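PDB 3L12: putative Glycerophosphoryl diester phosphodiesterase from Silicibacter pomeroyi, which belongs to the glycerophosphoryl diester phosphodiesterase family, has a TIM-barrel fold and holds a magnesium ion. Local coordinates for residues G103-R108 against P116-L121; T275-E280 against T295-R300. All coordinates share one frame; numbering follows the deposited sequence. Where two conformers were deposited one is given.

Overall arrangement
Both contacts belong to one TIM barrel and follow each other along the chain, contact 1 coming first. Contact 1 lies after the short strand 61-63 and before strand 145-150, where the loops on either side of helix 110-114 meet. Contact 2 sits at the barrel itself, where the chain leaves the neighbouring parallel strands 270-273 and 292-295 and enters helices 279-288 and 298-307. The centres of contacts 1 and 2 are about 18 Å apart; the nearest atoms of contacts 1 and 2 are about 5 Å apart, without touching. Arg27 joins them indirectly, bonding Gln118 through its backbone oxygen and Asp296 through its guanidinium. Both also reach the second subunit: Asp117 of contact 1 pairs with Arg300 of the second subunit, and Arg300 of contact 2 with Asp117 of the second subunit, each in a salt bridge.

Contact 1 of 2, residues G103-R108 against P116-L121; sequences GGLDGR and PDQAFL
In the insertion between two strands of the TIM barrel, the loops 103-108 and 116-121, which flank helix 110-114, meet in a buried contact through Gly103 and Leu121. A single direct hydrogen bond joins them: Leu121 N donates to Gly103 O at 2.9 Å. Gly103 CA also makes a CH...O contact of 3.2 Å with Leu121 O, which Arg75 binds as well. Next along, Leu105 O lies at the edge of the Phe120 ring, 3.4 Å from CE1, and Arg303 of the second subunit packs on both residues. Gln118, with CG anti to the backbone N (chi1 180°) and an extended chain, brings its amide to Leu105, whose side chain it crosses at about a right angle; OE1 stands 3.4 Å from Leu105 CG, while NE2 is held by Arg27 O. A bridging water accepts from Leu105 N and is within hydrogen-bonding distance of Gln118 OE1 and Ala119 O. Beyond the touching residues, Asp106 OD1 closes an Asx turn with Arg108 N, and Arg108 forms a side-on salt bridge with the same carboxylate, NE to OD1 and NH2 to OD2, both bonds 2.9 Å long.

Contact 2 of 2, residues T275-E280 against T295-R300; sequences TVNEPE and TDYPGR
Asn277 and Asp296 meet through two hydrogen bonds: Asn277 ND2 donates to Asp296 OD2 at 2.8 Å, nearly straight (173°) and on the anti side of the carboxylate, while Asn277 OD1 accepts from Asp296 N at 2.9 Å. The amide stands almost perpendicular to the Tyr297 ring (87°), with OD1 at the ring's edge. Thr275 CG2 touches Asp296 OD2 at 3.2 Å. Beside this pair, Thr295 OG1 donates to Val276 O at 2.7 Å and accepts from Tyr297 N, closing an ST turn; chi1 of -173° sets the hydroxyl anti to its own backbone N. Arg300, bent at chi3, sends NH1 to Asn277 O at 2.9 Å and lays its guanidinium over one face of the Tyr297 ring, NH1 offset toward the rim. A water links NH1 to Glu278 OE2, and NE pairs with Asp117 of the second subunit. Farther out, Arg27 forms a salt bridge with Asp296 OD2, and His23 ND1 is hydrogen-bonded to OD1. These bonds tie together the turns leading from strands 270-273 and 292-295 into their helices, on the magnesium side of the TIM barrel, the Thr275 side chain about 7 Å from the ion. Gripped at both oxygens, the Asp296 carboxylate is probably fixed in rotation.

Contact 1 of 2, residues G103-R108 against P116-L121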
loop_
_atom_site.group_PDB
_atom_site.type_symbol
_atom_site.label_atom_id
_atom_site.label_comp_id
_atom_site.label_asym_id
_atom_site.label_seq_id
_atom_site.Cartn_x
_atom_site.Cartn_y
_atom_site.Cartn_z
ATOM N N GLY A 103 13.579 -4.440 5.270
ATOM C CA GLY A 103 12.382 -4.584 4.422
ATOM C C GLY A 103 11.109 -5.075 5.075
ATOM O O GLY A 103 10.078 -5.137 4.411
ATOM N N GLY A 104 11.152 -5.411 6.344
ATOM C CA GLY A 104 9.952 -5.868 7.006
ATOM C C GLY A 104 10.138 -5.847 8.477
ATOM O O GLY A 104 11.179 -5.460 8.998
ATOM N N LEU A 105 9.079 -6.317 9.115
ATOM C CA LEU A 105 9.027 -6.375 10.563
ATOM C C LEU A 105 8.896 -7.838 11.035
ATOM O O LEU A 105 8.317 -8.685 10.352
ATOM C CB LEU A 105 7.810 -5.648 11.075
ATOM C CG LEU A 105 7.807 -4.129 10.863
ATOM C CD1 LEU A 105 6.464 -3.499 11.395
ATOM C CD2 LEU A 105 9.014 -3.509 11.492
ATOM N N ASP A 106 9.436 -8.095 12.217
ATOM C CA ASP A 106 9.320 -9.380 12.915
ATOM C C ASP A 106 7.953 -9.461 13.580
ATOM O O ASP A 106 7.681 -8.826 14.626
ATOM C CB ASP A 106 10.451 -9.505 13.954
ATOM C CG ASP A 106 10.506 -10.861 14.623
ATOM O OD1 ASP A 106 9.527 -11.673 14.536
ATOM O OD2 ASP A 106 11.524 -11.084 15.316
ATOM N N GLY A 107 7.078 -10.319 13.008
ATOM C CA GLY A 107 5.699 -10.423 13.490
ATOM C C GLY A 107 5.548 -11.032 14.873
ATOM O O GLY A 107 4.409 -11.026 15.420
ATOM N N ARG A 108 6.641 -11.538 15.480
ATOM C CA ARG A 108 6.631 -12.080 16.871
ATOM C C ARG A 108 6.726 -11.026 17.920
ATOM O O ARG A 108 6.601 -11.307 19.128
ATOM C CB ARG A 108 7.845 -13.008 17.097
ATOM C CG ARG A 108 7.825 -14.192 16.130
ATOM C CD ARG A 108 9.098 -15.010 16.210
ATOM N NE ARG A 108 10.262 -14.191 15.876
ATOM C CZ ARG A 108 11.513 -14.573 16.109
ATOM N NH1 ARG A 108 11.786 -15.784 16.610
ATOM N NH2 ARG A 108 12.490 -13.746 15.872
ATOM N N PRO A 116 0.511 -5.281 11.558
ATOM C CA PRO A 116 0.415 -6.666 11.079
ATOM C C PRO A 116 0.136 -6.826 9.578
ATOM O O PRO A 116 0.300 -7.919 9.009
ATOM C CB PRO A 116 -0.729 -7.246 11.911
ATOM C CG PRO A 116 -1.617 -6.038 12.214
ATOM C CD PRO A 116 -0.668 -4.846 12.347
ATOM N N ASP A 117 -0.276 -5.739 8.954
ATOM C CA ASP A 117 -0.659 -5.753 7.572
ATOM C C ASP A 117 0.375 -5.165 6.623
ATOM O O ASP A 117 0.212 -5.170 5.393
ATOM C CB ASP A 117 -1.980 -5.008 7.410
ATOM C CG ASP A 117 -3.156 -5.707 8.071
ATOM O OD1 ASP A 117 -3.085 -6.853 8.596
ATOM O OD2 ASP A 117 -4.194 -4.997 8.028
ATOM N N GLN A 118 1.526 -4.798 7.162
ATOM C CA GLN A 118 2.601 -4.213 6.395
ATOM C C GLN A 118 3.214 -5.296 5.519
ATOM O O GLN A 118 3.500 -6.386 6.002
ATOM C CB GLN A 118 3.655 -3.654 7.362
ATOM C CG GLN A 118 4.842 -3.021 6.650
ATOM C CD GLN A 118 5.967 -2.713 7.617
ATOM O OE1 GLN A 118 6.915 -3.466 7.657
ATOM N NE2 GLN A 118 5.923 -1.542 8.312
ATOM N N ALA A 119 3.438 -4.980 4.256
ATOM C CA ALA A 119 4.105 -5.869 3.339
ATOM C C ALA A 119 5.466 -6.285 3.870
ATOM O O ALA A 119 6.111 -5.538 4.589
ATOM C CB ALA A 119 4.265 -5.226 1.969
ATOM N N PHE A 120 5.882 -7.484 3.487
ATOM C CA PHE A 120 7.136 -8.037 3.996
ATOM C C PHE A 120 8.069 -8.204 2.839
ATOM O O PHE A 120 7.906 -9.149 2.040
ATOM C CB PHE A 120 6.914 -9.375 4.739
ATOM C CG PHE A 120 8.158 -9.842 5.450
ATOM C CD1 PHE A 120 8.390 -9.417 6.744
ATOM C CD2 PHE A 120 9.075 -10.670 4.830
ATOM C CE1 PHE A 120 9.556 -9.802 7.417
ATOM C CE2 PHE A 120 10.252 -11.067 5.502
ATOM C CZ PHE A 120 10.466 -10.630 6.803
ATOM N N LEU A 121 9.053 -7.297 2.772
ATOM C CA LEU A 121 10.011 -7.223 1.701
ATOM C C LEU A 121 11.388 -7.697 2.188
ATOM O O LEU A 121 11.710 -7.513 3.338
ATOM C CB LEU A 121 10.126 -5.767 1.154
ATOM C CG LEU A 121 8.880 -5.070 0.589
ATOM C CD1 LEU A 121 9.151 -3.606 0.086
ATOM C CD2 LEU A 121 8.295 -5.963 -0.539
HETATM O O HOH W 1 6.437 -6.121 7.502
#

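Contact 2 of 2, residues T275-E280 against T295-R300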
loop_
_atom_site.group_PDB
_atom_site.type_symbol
_atom_site.label_atom_id
_atom_site.label_comp_id
_atom_site.label_asym_id
_atom_site.label_seq_id
_atom_site.Cartn_x
_atom_site.Cartn_y
_atom_site.Cartn_z
ATOM N N THR A 275 0.930 10.555 16.116
ATOM C CA THR A 275 0.837 9.796 14.867
ATOM C C THR A 275 -0.580 9.193 15.028
ATOM O O THR A 275 -0.838 8.416 15.956
ATOM C CB THR A 275 1.885 8.739 14.722
ATOM O OG1 THR A 275 3.156 9.377 14.539
ATOM C CG2 THR A 275 1.579 7.866 13.555
ATOM N N VAL A 276 -1.490 9.611 14.159
ATOM C CA VAL A 276 -2.924 9.369 14.428
ATOM C C VAL A 276 -3.385 8.271 13.518
ATOM O O VAL A 276 -3.440 8.445 12.281
ATOM C CB VAL A 276 -3.765 10.689 14.301
ATOM C CG1 VAL A 276 -5.120 10.533 14.955
ATOM C CG2 VAL A 276 -3.030 11.987 14.855
ATOM N N ASN A 277 -3.800 7.139 14.100
ATOM C CA ASN A 277 -4.139 5.943 13.349
ATOM C C ASN A 277 -5.531 5.401 13.582
ATOM O O ASN A 277 -6.151 4.896 12.661
ATOM C CB ASN A 277 -3.146 4.833 13.692
ATOM C CG ASN A 277 -1.726 5.151 13.240
ATOM O OD1 ASN A 277 -1.521 5.961 12.302
ATOM N ND2 ASN A 277 -0.731 4.472 13.856
ATOM N N GLU A 278 -6.068 5.493 14.789
ATOM C CA GLU A 278 -7.404 4.909 15.007
ATOM C C GLU A 278 -8.472 5.840 14.448
ATOM O O GLU A 278 -8.383 7.073 14.569
ATOM C CB GLU A 278 -7.612 4.680 16.489
ATOM C CG GLU A 278 -6.557 3.747 17.076
ATOM C CD GLU A 278 -6.496 2.382 16.403
ATOM O OE1 GLU A 278 -7.555 1.873 16.014
ATOM O OE2 GLU A 278 -5.372 1.827 16.181
ATOM N N PRO A 279 -9.506 5.269 13.829
ATOM C CA PRO A 279 -10.532 6.094 13.200
ATOM C C PRO A 279 -11.159 7.175 14.063
ATOM O O PRO A 279 -11.330 8.329 13.600
ATOM C CB PRO A 279 -11.557 5.055 12.749
ATOM C CG PRO A 279 -10.863 3.813 12.696
ATOM C CD PRO A 279 -9.658 3.848 13.532
ATOM N N GLU A 280 -11.510 6.862 15.306
ATOM C CA GLU A 280 -12.100 7.867 16.190
ATOM C C GLU A 280 -11.105 8.993 16.522
ATOM O O GLU A 280 -11.539 10.105 16.787
ATOM C CB GLU A 280 -12.650 7.251 17.505
ATOM C CG GLU A 280 -13.868 6.276 17.395
ATOM C CD GLU A 280 -13.957 5.255 18.569
ATOM O OE1 GLU A 280 -15.088 4.824 18.939
ATOM O OE2 GLU A 280 -12.882 4.872 19.125
ATOM N N THR A 295 0.131 10.346 9.935
ATOM C CA THR A 295 -0.485 9.026 10.094
ATOM C C THR A 295 0.341 7.869 9.466
ATOM O O THR A 295 0.944 7.994 8.421
ATOM C CB THR A 295 -1.928 9.018 9.515
ATOM O OG1 THR A 295 -2.589 7.755 9.822
ATOM C CG2 THR A 295 -1.908 9.308 7.968
ATOM N N ASP A 296 0.286 6.704 10.120
ATOM C CA ASP A 296 0.801 5.469 9.565
ATOM C C ASP A 296 -0.113 4.839 8.489
ATOM O O ASP A 296 0.313 3.935 7.733
ATOM C CB ASP A 296 1.001 4.427 10.687
ATOM C CG ASP A 296 2.079 4.844 11.687
ATOM O OD1 ASP A 296 3.128 5.276 11.239
ATOM O OD2 ASP A 296 1.876 4.698 12.906
ATOM N N TYR A 297 -1.365 5.355 8.402
ATOM C CA TYR A 297 -2.411 4.808 7.524
ATOM C C TYR A 297 -3.026 5.925 6.689
ATOM O O TYR A 297 -4.117 6.396 6.991
ATOM C CB TYR A 297 -3.498 4.133 8.360
ATOM C CG TYR A 297 -2.995 2.930 9.120
ATOM C CD1 TYR A 297 -2.969 1.667 8.519
ATOM C CD2 TYR A 297 -2.530 3.066 10.421
ATOM C CE1 TYR A 297 -2.478 0.539 9.204
ATOM C CE2 TYR A 297 -2.007 1.963 11.097
ATOM C CZ TYR A 297 -1.993 0.735 10.511
ATOM O OH TYR A 297 -1.526 -0.407 11.186
ATOM N N PRO A 298 -2.301 6.351 5.660
ATOM C CA PRO A 298 -2.841 7.493 4.863
ATOM C C PRO A 298 -4.178 7.192 4.194
ATOM O O PRO A 298 -5.037 8.080 4.175
ATOM C CB PRO A 298 -1.747 7.750 3.810
ATOM C CG PRO A 298 -0.606 6.924 4.167
ATOM C CD PRO A 298 -0.936 5.977 5.263
ATOM N N GLY A 299 -4.400 5.985 3.662
ATOM C CA GLY A 299 -5.684 5.713 3.026
ATOM C C GLY A 299 -6.824 5.821 4.015
ATOM O O GLY A 299 -7.877 6.339 3.677
ATOM N N ARG A 300 -6.662 5.236 5.213
ATOM C CA ARG A 300 -7.660 5.306 6.275
ATOM C C ARG A 300 -8.008 6.748 6.578
ATOM O O ARG A 300 -9.200 7.095 6.743
ATOM C CB ARG A 300 -7.101 4.597 7.502
ATOM C CG ARG A 300 -8.055 4.642 8.681
ATOM C CD ARG A 300 -7.421 3.994 9.919
ATOM N NE ARG A 300 -7.137 2.572 9.642
ATOM C CZ ARG A 300 -6.416 1.794 10.451
ATOM N NH1 ARG A 300 -5.830 2.287 11.555
ATOM N NH2 ARG A 300 -6.264 0.513 10.161
HETATM O O HOH W 2 -4.220 1.078 13.709
#